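Local coordinates for MutS2 protein (Thermus thermophilus, PDB 2ZQE) that probably cuts branched DNA intermediates through this Smr endonuclease domain and so suppresses homologous recombination, at residues R37-K42 with H74-V79. Numbering follows the deposited sequence.
Sequences RLLHGK and HGVTVV
Leu-38 and Thr-77 form the one hydrogen-bonded pair where strands 37-39 and 76-79 run antiparallel, and the loop that follows shows how the end of a strand pair is tied off by backbone and side-chain bonds once regular pairing stops. Leu-38 N donates to Thr-77 O at 2.8 Å, and Thr-77 N returns a bond to Leu-38 O. Beyond this pair Gly-75 O takes two donors, His-40 N nearly in line with the carbonyl and Gly-41 N on a lone pair at 2.9 Å.

The imidazole of His-40 is held at both nitrogens. NE2 shares a hydrogen bond of 2.8 Å with Thr-77 OG1, which lies in the ring plane, while ND1 donates to Gly-41 O almost straight (171°). A chi1 of 40°, with CG between the backbone N and carbonyl carbon, turns the ring back alongside residues 74-77, with Gly-75 O over one face, offset toward the rim. With the imidazole replaced by the methyl of an alanine, Thr-77 OG1 and Gly-41 O would probably lose these partners and the turn at Gly-41 would be less firmly fixed.

Side-chain packing flanks the pairing on both faces: a methyl, Val-76 CG1, lies over one face of the Arg-37 guanidinium, 3.8 Å from CZ, while the apolar contacts are Leu-39 CD1 with Val-76 CG2 and, on the reverse face, Leu-38 CD1 with Val-79 CG2.

Arg-37 also forms a salt bridge with Glu-6. Within the mixed sheet of the alpha/beta Smr domain, strands 35-39 and 76-81 are the two central strands, between strands 6-8 and 61-66, and helix 46-57 packs against His-40 and Thr-77.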
ATOM      1  N   ARG A  37      -0.851   1.423  -5.806  1.00  5.92           N
ATOM      2  CA  ARG A  37      -1.438   2.365  -4.842  1.00  5.90           C
ATOM      3  C   ARG A  37      -2.257   1.626  -3.797  1.00  5.85           C
ATOM      4  O   ARG A  37      -3.091   0.799  -4.128  1.00  7.15           O
ATOM      5  CB  ARG A  37      -2.317   3.395  -5.548  1.00  5.89           C
ATOM      6  CG  ARG A  37      -1.528   4.445  -6.318  1.00  8.19           C
ATOM      7  CD  ARG A  37      -2.440   5.213  -7.284  1.00  9.98           C
ATOM      8  NE  ARG A  37      -3.576   5.866  -6.616  1.00 12.16           N
ATOM      9  CZ  ARG A  37      -3.552   7.061  -6.021  1.00 11.21           C
ATOM     10  NH1 ARG A  37      -2.440   7.782  -5.968  1.00 12.95           N
ATOM     11  NH2 ARG A  37      -4.656   7.523  -5.451  1.00 12.35           N
ATOM     12  N   LEU A  38      -1.990   1.926  -2.528  1.00  4.90           N
ATOM     13  CA  LEU A  38      -2.737   1.349  -1.422  1.00  5.02           C
ATOM     14  C   LEU A  38      -3.633   2.416  -0.810  1.00  4.82           C
ATOM     15  O   LEU A  38      -3.177   3.307  -0.104  1.00  5.56           O
ATOM     16  CB  LEU A  38      -1.764   0.773  -0.374  1.00  4.80           C
ATOM     17  CG  LEU A  38      -0.752  -0.219  -0.944  1.00  4.74           C
ATOM     18  CD1 LEU A  38       0.259  -0.597   0.151  1.00  5.32           C
ATOM     19  CD2 LEU A  38      -1.428  -1.465  -1.502  1.00  6.21           C
ATOM     20  N   LEU A  39      -4.922   2.338  -1.124  1.00  4.40           N
ATOM     21  CA  LEU A  39      -5.896   3.279  -0.585  1.00  4.96           C
ATOM     22  C   LEU A  39      -6.392   2.767   0.761  1.00  5.69           C
ATOM     23  O   LEU A  39      -7.251   1.874   0.821  1.00  5.50           O
ATOM     24  CB  LEU A  39      -7.051   3.425  -1.588  1.00  4.70           C
ATOM     25  CG  LEU A  39      -8.287   4.227  -1.177  1.00  5.05           C
ATOM     26  CD1 LEU A  39      -7.879   5.616  -0.719  1.00  6.15           C
ATOM     27  CD2 LEU A  39      -9.295   4.276  -2.338  1.00  6.10           C
ATOM     28  N   HIS A  40      -5.842   3.319   1.844  1.00  5.41           N
ATOM     29  CA  HIS A  40      -6.223   2.877   3.200  1.00  5.13           C
ATOM     30  C   HIS A  40      -7.001   3.916   3.978  1.00  5.31           C
ATOM     31  O   HIS A  40      -7.537   3.630   5.054  1.00  5.18           O
ATOM     32  CB  HIS A  40      -4.992   2.485   4.021  1.00  5.07           C
ATOM     33  CG  HIS A  40      -3.816   3.390   3.826  1.00  5.10           C
ATOM     34  ND1 HIS A  40      -3.798   4.698   4.258  1.00  5.91           N
ATOM     35  CD2 HIS A  40      -2.610   3.163   3.263  1.00  4.60           C
ATOM     36  CE1 HIS A  40      -2.628   5.239   3.969  1.00  7.06           C
ATOM     37  NE2 HIS A  40      -1.892   4.333   3.351  1.00  5.76           N
ATOM     38  N   GLY A  41      -7.018   5.131   3.446  1.00  5.82           N
ATOM     39  CA  GLY A  41      -7.704   6.226   4.083  1.00  6.14           C
ATOM     40  C   GLY A  41      -6.943   6.794   5.257  1.00  7.14           C
ATOM     41  O   GLY A  41      -5.845   6.332   5.601  1.00  6.30           O
ATOM     42  N   LYS A  42      -7.545   7.798   5.890  1.00  7.87           N
ATOM     43  CA  LYS A  42      -6.879   8.499   6.976  1.00  8.66           C
ATOM     44  C   LYS A  42      -7.409   8.018   8.314  1.00  9.31           C
ATOM     45  O   LYS A  42      -6.849   7.080   8.890  1.00  9.25           O
ATOM     46  CB  LYS A  42      -6.978  10.015   6.778  1.00  8.89           C
ATOM     47  CG  LYS A  42      -6.218  10.490   5.550  1.00  9.45           C
ATOM     48  CD  LYS A  42      -6.439  11.953   5.256  1.00 12.05           C
ATOM     49  CE  LYS A  42      -5.687  12.354   3.990  1.00 14.75           C
ATOM     50  NZ  LYS A  42      -6.083  13.707   3.489  1.00 17.87           N
ATOM     51  N   HIS A  74      -2.161  11.521   2.574  1.00  6.84           N
ATOM     52  CA  HIS A  74      -1.774  10.492   3.558  1.00  7.05           C
ATOM     53  C   HIS A  74      -2.793   9.334   3.659  1.00  6.92           C
ATOM     54  O   HIS A  74      -2.604   8.416   4.460  1.00  7.12           O
ATOM     55  CB  HIS A  74      -1.542  11.120   4.951  1.00  7.54           C
ATOM     56  CG  HIS A  74      -0.276  11.928   5.064  1.00  8.91           C
ATOM     57  ND1 HIS A  74       0.437  12.035   6.241  1.00 10.18           N
ATOM     58  CD2 HIS A  74       0.394  12.672   4.150  1.00  9.32           C
ATOM     59  CE1 HIS A  74       1.498  12.801   6.043  1.00 10.14           C
ATOM     60  NE2 HIS A  74       1.496  13.199   4.783  1.00 10.57           N
ATOM     61  N   GLY A  75      -3.859   9.376   2.855  1.00  5.95           N
ATOM     62  CA  GLY A  75      -4.808   8.262   2.756  1.00  5.20           C
ATOM     63  C   GLY A  75      -4.414   7.213   1.717  1.00  5.04           C
ATOM     64  O   GLY A  75      -5.062   6.159   1.584  1.00  4.53           O
ATOM     65  N   VAL A  76      -3.354   7.497   0.961  1.00  4.85           N
ATOM     66  CA  VAL A  76      -2.872   6.531  -0.026  1.00  4.90           C
ATOM     67  C   VAL A  76      -1.370   6.383   0.122  1.00  4.99           C
ATOM     68  O   VAL A  76      -0.651   7.378   0.194  1.00  4.61           O
ATOM     69  CB  VAL A  76      -3.216   6.956  -1.474  1.00  4.84           C
ATOM     70  CG1 VAL A  76      -2.566   6.005  -2.498  1.00  5.48           C
ATOM     71  CG2 VAL A  76      -4.749   6.995  -1.673  1.00  6.44           C
ATOM     72  N   THR A  77      -0.909   5.136   0.178  1.00  4.50           N
ATOM     73  CA  THR A  77       0.526   4.861   0.119  1.00  4.14           C
ATOM     74  C   THR A  77       0.857   4.373  -1.279  1.00  3.81           C
ATOM     75  O   THR A  77       0.284   3.396  -1.777  1.00  4.85           O
ATOM     76  CB  THR A  77       0.970   3.798   1.154  1.00  4.19           C
ATOM     77  OG1 THR A  77       0.736   4.288   2.471  1.00  4.41           O
ATOM     78  CG2 THR A  77       2.469   3.522   0.996  1.00  3.60           C
ATOM     79  N   VAL A  78       1.791   5.073  -1.916  1.00  3.76           N
ATOM     80  CA  VAL A  78       2.216   4.740  -3.266  1.00  4.27           C
ATOM     81  C   VAL A  78       3.500   3.928  -3.186  1.00  4.35           C
ATOM     82  O   VAL A  78       4.500   4.401  -2.665  1.00  5.21           O
ATOM     83  CB  VAL A  78       2.453   6.032  -4.082  1.00  3.61           C
ATOM     84  CG1 VAL A  78       2.807   5.699  -5.529  1.00  5.09           C
ATOM     85  CG2 VAL A  78       1.205   6.906  -4.029  1.00  5.56           C
ATOM     86  N   VAL A  79       3.437   2.707  -3.711  1.00  4.27           N
ATOM     87  CA  VAL A  79       4.537   1.743  -3.606  1.00  4.85           C
ATOM     88  C   VAL A  79       5.243   1.578  -4.949  1.00  5.59           C
ATOM     89  O   VAL A  79       4.604   1.289  -5.967  1.00  5.52           O
ATOM     90  CB  VAL A  79       4.015   0.351  -3.117  1.00  4.44           C
ATOM     91  CG1 VAL A  79       5.166  -0.626  -2.918  1.00  6.16           C
ATOM     92  CG2 VAL A  79       3.194   0.478  -1.797  1.00  5.30           C
TER
HETATM   93  O   HOH W   1      -2.966  14.142   3.607  1.00 11.70           O